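Cytochrome P450 reductase (Amycolatopsis methanolica 239, PDB 5OGX) transfers electrons from NADH, through FAD and a [2Fe-2S] cluster, to the cytochrome P450 partner that O-demethylates guaiacol and other lignin-derived aromatics. Local coordinates at residues C37-C42 with K331-S336; G43-Q48 with L75-R80; A308-G313 with I327-F332. All coordinates share one frame; numbering follows the deposited sequence.

Contact 1 (C37-C42 with K331-S336); sequences CNQGTC and KFTPAS. With FAD (flavin-adenine dinucleotide), chain B; FES (Fe2/s2 (inorganic) cluster), chain C.
The cysteine-rich loop round the [2Fe-2S] cluster meets the C-terminal tail along the FAD site, with Gln39 reaching across to Thr333. Gln39 CG stands between the backbone N and the carbonyl carbon (chi1 72°), and the extended chain beyond it delivers the amide to the tail backbone. Gln39 NE2 donates to Thr333 O at 3.1 Å, arriving from above that carbonyl plane, and makes a weak bond to Pro334 O. Within the loop, Gln39 NE2 also bonds to Thr41 OG1, which lies in the amide plane at 3.0 Å. Gln148 binds the amide oxygen, OE1, so both ends of the amide are engaged and its rotation is fixed. Gln39 OE1 also abuts Ala335 CB at 3.3 Å. Thr41 and Thr333 approach tip to tip, with OG1 of Thr41 3.8 Å from CG2 of Thr333, and one water joins their two hydroxyls. Each segment holds its own cofactor: Cys37 SG and Cys42 SG bind iron FE1, while Ser336 OG donates to FAD O2A at 2.7 Å. Flavin methyl FAD C8M lies 7.9 Å from FES FE1, consistent with direct electron transfer, as expected where a plant-type ferredoxin domain meets the flavin of a ferredoxin-NADP+ reductase-like module.

Contact 2 (G43-Q48 with L75-R80); sequences GTCKLQ and LACQAR. With FES (Fe2/s2 (inorganic) cluster), chain C.
Cys45 and Cys77 come together on one iron of the cluster, in the cysteine framework of a plant-type [2Fe-2S] ferredoxin domain: the loop that begins at Cys37 supplies three ligands, and Cys77 adds the fourth from far along the sequence. Both sulfurs sit 2.4 Å from FE2, and in each residue SG is placed between the backbone N and the carbonyl carbon, a setting that turns the two thiolates inward to the same metal. The tight part of the contact is built round Cys45. Its carbonyl oxygen accepts from Ala76 N at 3.2 Å in a nearly straight bond (168°), and its sulfur accepts from Cys77 N at 3.4 Å. One residue is thus gripped at both main chain and side chain, and the N-H donated to SG would tend to stabilise the charge on the iron-bound sulfur. Behind the metal site, Leu47 CD1 presses on Ala76 CB at 3.6 Å, in a buried patch continued by Leu22 and Leu23 of helix 22-28 and by Met33.

The other side is looser. Lys46 and Leu75 form an antiparallel, non-hydrogen-bonded pair where strand 46-51 meets the edge strand 73-75; their side chains share one face but only graze, Lys46 CE lying 4.1 Å from Leu75 CD2. The bent lysine chain carries its ammonium past the leucine to a salt bridge with Glu68 and a bond to Thr63 O. At the cluster, Gln78 NE2 donates to Cys77 SG at 3.5 Å, with the sulfur close to the plane of the glutamine amide.

Contact 3 (A308-G313 with I327-F332); sequences AMVEAG and IHREKF. With FAD (flavin-adenine dinucleotide), chain B.
Val310 points its isopropyl group from the helix straight at the strand, and its two methyls meet different parts of it. Val310 CG1, anti to the backbone N (chi1 174°), settles between two side chains two residues apart on the strand, 3.6 Å from Arg329 CB and 3.9 Å from Lys331 CG. Val310 CG2 is turned instead to the main chain and lies 3.7 Å from Glu330 O. The valine therefore packs against the aliphatic roots of two basic residues, while their charged ends run on past it.

Glu311, one residue further on, receives the lysine. Its chain bends at chi2 (-54°), bringing the carboxylate round to meet the extended chain of Lys331 as the two side chains cross. Lys331 NZ stands over the face of the carboxylate, almost directly above CD, and forms a salt bridge with Glu311 OE2 at 3.1 Å. The attraction is thus spread over the flat group rather than aimed along its plane.

These contacts fasten helix 307-319 onto the edge strand of the parallel sheet in the NAD-binding domain. The helix is the crossover of a beta-alpha-beta unit that leads from strand 300-305 to its parallel neighbour 327-331, and the short helix and strand segments run nearly antiparallel, at 162°, with axes 8.2 Å apart.

Arg329 takes a different attitude to the same carboxylate. Glu311 OE2 lies off the edge of the guanidinium, near its plane, but 4.4 Å from Arg329 NE, too far for a salt bridge. Where the strand ends, Phe332 lays one ring face over the flavin, with Phe332 CE1 3.1 Å from FAD N5.

Following the chain from the N terminus, the cluster-binding loop 37-42 opens contact 1 and runs directly into 43-48. Contact 2 closes first, when 75-80 returns to that segment within the ferredoxin domain. The chain then passes through the antiparallel FAD-binding sheet and into the parallel NAD-binding sheet, where contact 3 closes the last beta-alpha-beta unit by packing 308-313 of the crossover helix on edge strand 327-331. Residues 331-336 finally close contact 1, a loop that spans nearly the whole protein and encloses contact 2. Contacts 1 and 3 share Lys331 and Phe332, linking the last strand to the tail. Contact 1 thus bridges the two local closures, tying the cluster domain to the flavin site.

Contact 1 (C37-C42 with K331-S336)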
loop_
_atom_site.group_PDB
_atom_site.type_symbol
_atom_site.label_atom_id
_atom_site.label_comp_id
_atom_site.label_asym_id
_atom_site.label_seq_id
_atom_site.Cartn_x
_atom_site.Cartn_y
_atom_site.Cartn_z
ATOM N N CYS A 37 7.165 -1.619 0.938
ATOM C CA CYS A 37 6.977 -3.016 1.332
ATOM C C CYS A 37 7.630 -3.350 2.668
ATOM O O CYS A 37 7.167 -4.259 3.368
ATOM C CB CYS A 37 7.498 -3.965 0.240
ATOM S SG CYS A 37 9.305 -4.198 0.233
ATOM N N ASN A 38 8.718 -2.647 3.019
ATOM C CA ASN A 38 9.483 -2.902 4.252
ATOM C C ASN A 38 9.914 -4.362 4.362
ATOM O O ASN A 38 10.099 -4.887 5.461
ATOM C CB ASN A 38 8.699 -2.479 5.504
ATOM C CG ASN A 38 9.607 -2.234 6.710
ATOM O OD1 ASN A 38 10.778 -1.853 6.560
ATOM N ND2 ASN A 38 9.084 -2.491 7.911
ATOM N N GLN A 39 10.103 -5.031 3.222
ATOM C CA GLN A 39 10.509 -6.430 3.251
ATOM C C GLN A 39 11.523 -6.775 2.169
ATOM O O GLN A 39 11.778 -7.967 1.940
ATOM C CB GLN A 39 9.267 -7.354 3.132
ATOM C CG GLN A 39 8.643 -7.351 1.740
ATOM C CD GLN A 39 7.486 -8.333 1.598
ATOM O OE1 GLN A 39 6.950 -8.831 2.592
ATOM N NE2 GLN A 39 7.098 -8.613 0.356
ATOM N N GLY A 40 12.107 -5.782 1.491
ATOM C CA GLY A 40 13.180 -6.022 0.545
ATOM C C GLY A 40 12.758 -6.406 -0.859
ATOM O O GLY A 40 13.624 -6.762 -1.669
ATOM N N THR A 41 11.470 -6.340 -1.184
ATOM C CA THR A 41 11.023 -6.808 -2.493
ATOM C C THR A 41 10.708 -5.690 -3.475
ATOM O O THR A 41 10.829 -5.908 -4.688
ATOM C CB THR A 41 9.785 -7.712 -2.364
ATOM O OG1 THR A 41 8.772 -7.048 -1.601
ATOM C CG2 THR A 41 10.150 -9.036 -1.698
ATOM N N CYS A 42 10.306 -4.506 -3.011
ATOM C CA CYS A 42 9.856 -3.499 -3.972
ATOM C C CYS A 42 11.018 -2.698 -4.547
ATOM O O CYS A 42 10.907 -2.158 -5.660
ATOM C CB CYS A 42 8.831 -2.562 -3.333
ATOM S SG CYS A 42 9.521 -1.281 -2.240
ATOM N N LYS A 331 2.212 -3.039 -4.827
ATOM C CA LYS A 331 2.212 -4.476 -5.099
ATOM C C LYS A 331 2.101 -5.280 -3.810
ATOM O O LYS A 331 2.892 -5.082 -2.879
ATOM C CB LYS A 331 3.472 -4.882 -5.860
ATOM C CG LYS A 331 3.750 -3.997 -7.058
ATOM C CD LYS A 331 5.111 -4.331 -7.630
ATOM C CE LYS A 331 5.187 -4.012 -9.090
ATOM N NZ LYS A 331 6.597 -3.735 -9.480
ATOM N N PHE A 332 1.120 -6.190 -3.770
ATOM C CA PHE A 332 0.915 -7.105 -2.642
ATOM C C PHE A 332 1.869 -8.297 -2.798
ATOM O O PHE A 332 1.468 -9.447 -2.990
ATOM C CB PHE A 332 -0.539 -7.581 -2.577
ATOM C CG PHE A 332 -1.536 -6.526 -2.115
ATOM C CD1 PHE A 332 -1.134 -5.244 -1.826
ATOM C CD2 PHE A 332 -2.883 -6.857 -1.964
ATOM C CE1 PHE A 332 -2.042 -4.279 -1.385
ATOM C CE2 PHE A 332 -3.804 -5.914 -1.527
ATOM C CZ PHE A 332 -3.384 -4.621 -1.241
ATOM N N THR A 333 3.158 -8.012 -2.698
ATOM C CA THR A 333 4.154 -9.050 -2.926
ATOM C C THR A 333 4.198 -10.030 -1.757
ATOM O O THR A 333 4.333 -9.604 -0.607
ATOM C CB THR A 333 5.528 -8.427 -3.127
ATOM O OG1 THR A 333 5.483 -7.540 -4.255
ATOM C CG2 THR A 333 6.551 -9.510 -3.389
ATOM N N PRO A 334 4.100 -11.331 -2.006
ATOM C CA PRO A 334 4.192 -12.305 -0.913
ATOM C C PRO A 334 5.470 -12.127 -0.101
ATOM O O PRO A 334 6.523 -11.748 -0.627
ATOM C CB PRO A 334 4.172 -13.654 -1.642
ATOM C CG PRO A 334 3.330 -13.368 -2.860
ATOM C CD PRO A 334 3.746 -11.976 -3.285
ATOM N N ALA A 335 5.354 -12.402 1.196
ATOM C CA ALA A 335 6.439 -12.286 2.150
ATOM C C ALA A 335 7.159 -13.604 2.362
ATOM O O ALA A 335 8.109 -13.651 3.146
ATOM C CB ALA A 335 5.905 -11.782 3.494
ATOM N N SER A 336 6.710 -14.670 1.708
ATOM C CA SER A 336 7.327 -15.983 1.858
ATOM C C SER A 336 7.122 -16.798 0.588
ATOM O O SER A 336 6.463 -16.337 -0.349
ATOM C CB SER A 336 6.748 -16.725 3.064
ATOM O OG SER A 336 5.410 -17.128 2.823
ATOM O OXT SER A 336 7.607 -17.926 0.473
HETATM P PA FAD B . 2.089 -16.832 3.372
HETATM O O1A FAD B . 2.260 -17.823 4.497
HETATM O O2A FAD B . 3.148 -15.757 3.331
HETATM O O5B FAD B . 2.086 -17.600 1.912
HETATM C C5B FAD B . 1.651 -18.939 1.839
HETATM C C4B FAD B . 2.039 -19.477 0.431
HETATM O O4B FAD B . 1.270 -18.933 -0.472
HETATM C C3B FAD B . 3.471 -19.044 0.073
HETATM O O3B FAD B . 4.067 -20.033 -0.639
HETATM C C2B FAD B . 3.275 -17.761 -0.769
HETATM O O2B FAD B . 4.443 -17.505 -1.665
HETATM C C1B FAD B . 2.165 -17.981 -1.423
HETATM N N9A FAD B . 1.375 -16.787 -1.572
HETATM C C8A FAD B . 1.481 -15.664 -0.849
HETATM N N7A FAD B . 0.546 -14.808 -1.283
HETATM C C5A FAD B . -0.142 -15.416 -2.266
HETATM C C6A FAD B . -1.194 -14.986 -3.039
HETATM N N6A FAD B . -2.018 -13.800 -3.186
HETATM N N1A FAD B . -1.713 -15.789 -3.959
HETATM C C2A FAD B . -1.203 -17.032 -4.142
HETATM N N3A FAD B . -0.165 -17.465 -3.382
HETATM C C4A FAD B . 0.360 -16.641 -2.443
HETATM N N1 FAD B . -3.193 -8.747 1.468
HETATM C C2 FAD B . -4.618 -8.545 1.698
HETATM O O2 FAD B . -5.353 -9.474 1.740
HETATM N N3 FAD B . -5.128 -7.181 1.902
HETATM C C4 FAD B . -4.291 -6.022 1.861
HETATM O O4 FAD B . -4.742 -4.936 2.014
HETATM C C4X FAD B . -2.839 -6.256 1.597
HETATM N N5 FAD B . -1.964 -5.124 1.576
HETATM C C5X FAD B . -0.551 -5.369 1.304
HETATM C C6 FAD B . 0.294 -4.258 1.219
HETATM C C7 FAD B . 1.644 -4.510 0.961
HETATM C C7M FAD B . 2.419 -3.193 0.925
HETATM C C8 FAD B . 2.125 -5.807 0.795
HETATM C C8M FAD B . 3.615 -5.981 0.529
HETATM C C9 FAD B . 1.278 -6.908 0.868
HETATM C C9A FAD B . -0.060 -6.672 1.114
HETATM N N10 FAD B . -0.948 -7.846 1.192
HETATM C C10 FAD B . -2.333 -7.600 1.416
HETATM C "C1'" FAD B . -0.424 -9.217 1.076
HETATM C "C2'" FAD B . -0.320 -9.658 2.598
HETATM O "O2'" FAD B . 0.602 -8.891 3.360
HETATM C "C3'" FAD B . 0.076 -11.137 2.805
HETATM O "O3'" FAD B . 1.183 -11.406 1.994
HETATM C "C4'" FAD B . -1.076 -12.088 2.430
HETATM O "O4'" FAD B . -2.169 -11.873 3.283
HETATM C "C5'" FAD B . -0.639 -13.564 2.546
HETATM O "O5'" FAD B . 0.033 -13.755 3.776
HETATM P P FAD B . -0.032 -15.225 4.502
HETATM O O1P FAD B . 0.869 -15.175 5.706
HETATM O O2P FAD B . -1.461 -15.647 4.751
HETATM O O3P FAD B . 0.564 -16.255 3.376
HETATM FE FE1 FES C . 10.523 -2.194 -0.334
HETATM FE FE2 FES C . 12.685 -1.606 1.013
HETATM S S1 FES C . 12.579 -2.918 -0.707
HETATM S S2 FES C . 10.692 -0.715 1.284
HETATM O O HOH W 1 7.124 -5.621 -3.322
HETATM O O HOH W 2 8.156 -1.928 -6.992
#

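Contact 2 (G43-Q48 with L75-R80)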
loop_
_atom_site.group_PDB
_atom_site.type_symbol
_atom_site.label_atom_id
_atom_site.label_comp_id
_atom_site.label_asym_id
_atom_site.label_seq_id
_atom_site.Cartn_x
_atom_site.Cartn_y
_atom_site.Cartn_z
ATOM N N GLY A 43 12.123 -2.609 -3.816
ATOM C CA GLY A 43 13.303 -1.889 -4.263
ATOM C C GLY A 43 13.232 -0.375 -4.197
ATOM O O GLY A 43 14.226 0.286 -4.539
ATOM N N THR A 44 12.106 0.207 -3.762
ATOM C CA THR A 44 11.970 1.663 -3.803
ATOM C C THR A 44 12.739 2.377 -2.700
ATOM O O THR A 44 12.942 3.596 -2.806
ATOM C CB THR A 44 10.490 2.086 -3.747
ATOM O OG1 THR A 44 9.930 1.750 -2.471
ATOM C CG2 THR A 44 9.691 1.385 -4.834
ATOM N N CYS A 45 13.200 1.669 -1.662
ATOM C CA CYS A 45 13.960 2.312 -0.596
ATOM C C CYS A 45 15.465 2.291 -0.849
ATOM O O CYS A 45 16.239 2.529 0.078
ATOM C CB CYS A 45 13.667 1.651 0.744
ATOM S SG CYS A 45 14.426 0.013 0.836
ATOM N N LYS A 46 15.886 2.007 -2.078
ATOM C CA LYS A 46 17.308 1.923 -2.378
ATOM C C LYS A 46 17.989 3.256 -2.071
ATOM O O LYS A 46 17.437 4.335 -2.326
ATOM C CB LYS A 46 17.499 1.542 -3.844
ATOM C CG LYS A 46 18.879 0.991 -4.177
ATOM C CD LYS A 46 18.885 0.342 -5.550
ATOM C CE LYS A 46 18.386 -1.091 -5.491
ATOM N NZ LYS A 46 18.296 -1.701 -6.855
ATOM N N LEU A 47 19.190 3.169 -1.517
ATOM C CA LEU A 47 19.951 4.303 -1.020
ATOM C C LEU A 47 21.376 4.182 -1.521
ATOM O O LEU A 47 21.857 3.075 -1.765
ATOM C CB LEU A 47 20.030 4.322 0.515
ATOM C CG LEU A 47 18.830 4.375 1.442
ATOM C CD1 LEU A 47 19.285 4.146 2.853
ATOM C CD2 LEU A 47 18.219 5.737 1.306
ATOM N N GLN A 48 22.064 5.316 -1.645
ATOM C CA GLN A 48 23.519 5.310 -1.747
ATOM C C GLN A 48 24.103 5.590 -0.373
ATOM O O GLN A 48 23.736 6.576 0.275
ATOM C CB GLN A 48 24.048 6.340 -2.756
ATOM C CG GLN A 48 25.594 6.360 -2.801
ATOM C CD GLN A 48 26.180 7.557 -3.547
ATOM O OE1 GLN A 48 25.476 8.504 -3.889
ATOM N NE2 GLN A 48 27.490 7.517 -3.792
ATOM N N LEU A 75 19.507 -1.248 0.663
ATOM C CA LEU A 75 18.069 -1.090 0.858
ATOM C C LEU A 75 17.837 -0.587 2.276
ATOM O O LEU A 75 18.212 -1.259 3.246
ATOM C CB LEU A 75 17.326 -2.409 0.644
ATOM C CG LEU A 75 17.462 -3.090 -0.712
ATOM C CD1 LEU A 75 16.622 -4.366 -0.722
ATOM C CD2 LEU A 75 17.026 -2.116 -1.813
ATOM N N ALA A 76 17.213 0.588 2.395
ATOM C CA ALA A 76 16.963 1.156 3.719
ATOM C C ALA A 76 16.195 0.198 4.628
ATOM O O ALA A 76 16.415 0.189 5.844
ATOM C CB ALA A 76 16.202 2.476 3.593
ATOM N N CYS A 77 15.269 -0.587 4.079
ATOM C CA CYS A 77 14.491 -1.461 4.957
ATOM C C CYS A 77 15.240 -2.721 5.359
ATOM O O CYS A 77 14.758 -3.456 6.231
ATOM C CB CYS A 77 13.166 -1.871 4.301
ATOM S SG CYS A 77 13.412 -2.948 2.876
ATOM N N GLN A 78 16.408 -2.990 4.768
ATOM C CA GLN A 78 17.193 -4.147 5.162
ATOM C C GLN A 78 18.501 -3.767 5.833
ATOM O O GLN A 78 19.057 -4.579 6.576
ATOM C CB GLN A 78 17.485 -5.016 3.928
ATOM C CG GLN A 78 16.219 -5.413 3.212
ATOM C CD GLN A 78 15.398 -6.347 4.067
ATOM O OE1 GLN A 78 15.929 -7.324 4.609
ATOM N NE2 GLN A 78 14.121 -6.048 4.224
ATOM N N ALA A 79 18.975 -2.544 5.627
ATOM C CA ALA A 79 20.306 -2.161 6.072
ATOM C C ALA A 79 20.287 -1.722 7.532
ATOM O O ALA A 79 19.438 -0.925 7.944
ATOM C CB ALA A 79 20.849 -1.034 5.186
ATOM N N ARG A 80 21.221 -2.256 8.318
ATOM C CA ARG A 80 21.425 -1.775 9.669
ATOM C C ARG A 80 22.822 -1.178 9.792
ATOM O O ARG A 80 23.782 -1.732 9.254
ATOM C CB ARG A 80 21.250 -2.896 10.707
ATOM C CG ARG A 80 19.858 -3.527 10.665
ATOM C CD ARG A 80 19.740 -4.735 11.612
ATOM N NE ARG A 80 18.349 -5.177 11.693
ATOM C CZ ARG A 80 17.756 -5.939 10.778
ATOM N NH1 ARG A 80 18.439 -6.360 9.716
ATOM N NH2 ARG A 80 16.479 -6.279 10.921
HETATM FE FE1 FES C . 10.523 -2.194 -0.334
HETATM FE FE2 FES C . 12.685 -1.606 1.013
HETATM S S1 FES C . 12.579 -2.918 -0.707
HETATM S S2 FES C . 10.692 -0.715 1.284
#

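Contact 3 (A308-G313 with I327-F332)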
loop_
_atom_site.group_PDB
_atom_site.type_symbol
_atom_site.label_atom_id
_atom_site.label_comp_id
_atom_site.label_asym_id
_atom_site.label_seq_id
_atom_site.Cartn_x
_atom_site.Cartn_y
_atom_site.Cartn_z
ATOM N N ALA A 308 2.298 -9.230 -10.389
ATOM C CA ALA A 308 2.264 -9.401 -11.837
ATOM C C ALA A 308 1.126 -8.596 -12.450
ATOM O O ALA A 308 1.272 -8.031 -13.544
ATOM C CB ALA A 308 2.128 -10.887 -12.190
ATOM N N MET A 309 -0.016 -8.549 -11.758
ATOM C CA MET A 309 -1.151 -7.752 -12.210
ATOM C C MET A 309 -0.800 -6.274 -12.258
ATOM O O MET A 309 -1.152 -5.566 -13.214
ATOM C CB MET A 309 -2.340 -7.989 -11.285
ATOM C CG MET A 309 -3.604 -7.270 -11.691
ATOM S SD MET A 309 -4.219 -6.200 -10.354
ATOM C CE MET A 309 -3.126 -4.826 -10.429
ATOM N N VAL A 310 -0.107 -5.784 -11.229
ATOM C CA VAL A 310 0.293 -4.383 -11.223
ATOM C C VAL A 310 1.265 -4.108 -12.364
ATOM O O VAL A 310 1.107 -3.143 -13.121
ATOM C CB VAL A 310 0.894 -4.003 -9.860
ATOM C CG1 VAL A 310 1.445 -2.583 -9.914
ATOM C CG2 VAL A 310 -0.158 -4.095 -8.757
ATOM N N GLU A 311 2.282 -4.962 -12.520
ATOM C CA GLU A 311 3.280 -4.680 -13.544
ATOM C C GLU A 311 2.683 -4.754 -14.942
ATOM O O GLU A 311 2.992 -3.920 -15.795
ATOM C CB GLU A 311 4.476 -5.628 -13.404
ATOM C CG GLU A 311 5.426 -5.175 -12.294
ATOM C CD GLU A 311 5.916 -3.711 -12.432
ATOM O OE1 GLU A 311 7.055 -3.511 -12.904
ATOM O OE2 GLU A 311 5.200 -2.758 -12.037
ATOM N N ALA A 312 1.808 -5.725 -15.185
ATOM C CA ALA A 312 1.154 -5.783 -16.488
ATOM C C ALA A 312 0.259 -4.570 -16.698
ATOM O O ALA A 312 0.209 -4.008 -17.803
ATOM C CB ALA A 312 0.351 -7.078 -16.618
ATOM N N GLY A 313 -0.434 -4.144 -15.636
ATOM C CA GLY A 313 -1.303 -2.985 -15.741
ATOM C C GLY A 313 -0.545 -1.706 -16.037
ATOM O O GLY A 313 -0.986 -0.894 -16.849
ATOM N N ILE A 327 1.469 7.447 -12.917
ATOM C CA ILE A 327 1.124 6.059 -12.661
ATOM C C ILE A 327 1.650 5.686 -11.288
ATOM O O ILE A 327 2.849 5.832 -11.008
ATOM C CB ILE A 327 1.679 5.132 -13.748
ATOM C CG1 ILE A 327 1.107 5.516 -15.117
ATOM C CG2 ILE A 327 1.435 3.676 -13.383
ATOM C CD1 ILE A 327 1.697 4.737 -16.290
ATOM N N HIS A 328 0.763 5.186 -10.445
ATOM C CA HIS A 328 1.070 4.872 -9.054
ATOM C C HIS A 328 0.794 3.395 -8.803
ATOM O O HIS A 328 -0.191 2.854 -9.305
ATOM C CB HIS A 328 0.214 5.745 -8.113
ATOM C CG HIS A 328 0.235 7.203 -8.459
ATOM N ND1 HIS A 328 1.035 8.116 -7.799
ATOM C CD2 HIS A 328 -0.440 7.908 -9.400
ATOM C CE1 HIS A 328 0.846 9.320 -8.316
ATOM N NE2 HIS A 328 -0.039 9.219 -9.292
ATOM N N ARG A 329 1.653 2.733 -8.016
ATOM C CA ARG A 329 1.574 1.276 -7.872
ATOM C C ARG A 329 1.733 0.868 -6.421
ATOM O O ARG A 329 2.551 1.450 -5.700
ATOM C CB ARG A 329 2.680 0.534 -8.668
ATOM C CG ARG A 329 3.158 1.193 -9.944
ATOM C CD ARG A 329 4.680 1.126 -10.103
ATOM N NE ARG A 329 5.074 1.617 -11.424
ATOM C CZ ARG A 329 5.066 2.901 -11.770
ATOM N NH1 ARG A 329 4.723 3.827 -10.885
ATOM N NH2 ARG A 329 5.418 3.260 -12.993
ATOM N N GLU A 330 0.981 -0.160 -6.013
ATOM C CA GLU A 330 1.166 -0.833 -4.726
ATOM C C GLU A 330 1.094 -2.336 -4.976
ATOM O O GLU A 330 0.033 -2.873 -5.310
ATOM C CB GLU A 330 0.115 -0.404 -3.692
ATOM C CG GLU A 330 0.365 -0.993 -2.303
ATOM C CD GLU A 330 1.343 -0.137 -1.506
ATOM O OE1 GLU A 330 2.464 0.099 -2.004
ATOM O OE2 GLU A 330 0.985 0.318 -0.402
ATOM N N LYS A 331 2.212 -3.039 -4.827
ATOM C CA LYS A 331 2.212 -4.476 -5.099
ATOM C C LYS A 331 2.101 -5.280 -3.810
ATOM O O LYS A 331 2.892 -5.082 -2.879
ATOM C CB LYS A 331 3.472 -4.882 -5.860
ATOM C CG LYS A 331 3.750 -3.997 -7.058
ATOM C CD LYS A 331 5.111 -4.331 -7.630
ATOM C CE LYS A 331 5.187 -4.012 -9.090
ATOM N NZ LYS A 331 6.597 -3.735 -9.480
ATOM N N PHE A 332 1.120 -6.190 -3.770
ATOM C CA PHE A 332 0.915 -7.105 -2.642
ATOM C C PHE A 332 1.869 -8.297 -2.798
ATOM O O PHE A 332 1.468 -9.447 -2.990
ATOM C CB PHE A 332 -0.539 -7.581 -2.577
ATOM C CG PHE A 332 -1.536 -6.526 -2.115
ATOM C CD1 PHE A 332 -1.134 -5.244 -1.826
ATOM C CD2 PHE A 332 -2.883 -6.857 -1.964
ATOM C CE1 PHE A 332 -2.042 -4.279 -1.385
ATOM C CE2 PHE A 332 -3.804 -5.914 -1.527
ATOM C CZ PHE A 332 -3.384 -4.621 -1.241
HETATM P PA FAD B . 2.089 -16.832 3.372
HETATM O O1A FAD B . 2.260 -17.823 4.497
HETATM O O2A FAD B . 3.148 -15.757 3.331
HETATM O O5B FAD B . 2.086 -17.600 1.912
HETATM C C5B FAD B . 1.651 -18.939 1.839
HETATM C C4B FAD B . 2.039 -19.477 0.431
HETATM O O4B FAD B . 1.270 -18.933 -0.472
HETATM C C3B FAD B . 3.471 -19.044 0.073
HETATM O O3B FAD B . 4.067 -20.033 -0.639
HETATM C C2B FAD B . 3.275 -17.761 -0.769
HETATM O O2B FAD B . 4.443 -17.505 -1.665
HETATM C C1B FAD B . 2.165 -17.981 -1.423
HETATM N N9A FAD B . 1.375 -16.787 -1.572
HETATM C C8A FAD B . 1.481 -15.664 -0.849
HETATM N N7A FAD B . 0.546 -14.808 -1.283
HETATM C C5A FAD B . -0.142 -15.416 -2.266
HETATM C C6A FAD B . -1.194 -14.986 -3.039
HETATM N N6A FAD B . -2.018 -13.800 -3.186
HETATM N N1A FAD B . -1.713 -15.789 -3.959
HETATM C C2A FAD B . -1.203 -17.032 -4.142
HETATM N N3A FAD B . -0.165 -17.465 -3.382
HETATM C C4A FAD B . 0.360 -16.641 -2.443
HETATM N N1 FAD B . -3.193 -8.747 1.468
HETATM C C2 FAD B . -4.618 -8.545 1.698
HETATM O O2 FAD B . -5.353 -9.474 1.740
HETATM N N3 FAD B . -5.128 -7.181 1.902
HETATM C C4 FAD B . -4.291 -6.022 1.861
HETATM O O4 FAD B . -4.742 -4.936 2.014
HETATM C C4X FAD B . -2.839 -6.256 1.597
HETATM N N5 FAD B . -1.964 -5.124 1.576
HETATM C C5X FAD B . -0.551 -5.369 1.304
HETATM C C6 FAD B . 0.294 -4.258 1.219
HETATM C C7 FAD B . 1.644 -4.510 0.961
HETATM C C7M FAD B . 2.419 -3.193 0.925
HETATM C C8 FAD B . 2.125 -5.807 0.795
HETATM C C8M FAD B . 3.615 -5.981 0.529
HETATM C C9 FAD B . 1.278 -6.908 0.868
HETATM C C9A FAD B . -0.060 -6.672 1.114
HETATM N N10 FAD B . -0.948 -7.846 1.192
HETATM C C10 FAD B . -2.333 -7.600 1.416
HETATM C "C1'" FAD B . -0.424 -9.217 1.076
HETATM C "C2'" FAD B . -0.320 -9.658 2.598
HETATM O "O2'" FAD B . 0.602 -8.891 3.360
HETATM C "C3'" FAD B . 0.076 -11.137 2.805
HETATM O "O3'" FAD B . 1.183 -11.406 1.994
HETATM C "C4'" FAD B . -1.076 -12.088 2.430
HETATM O "O4'" FAD B . -2.169 -11.873 3.283
HETATM C "C5'" FAD B . -0.639 -13.564 2.546
HETATM O "O5'" FAD B . 0.033 -13.755 3.776
HETATM P P FAD B . -0.032 -15.225 4.502
HETATM O O1P FAD B . 0.869 -15.175 5.706
HETATM O O2P FAD B . -1.461 -15.647 4.751
HETATM O O3P FAD B . 0.564 -16.255 3.376
#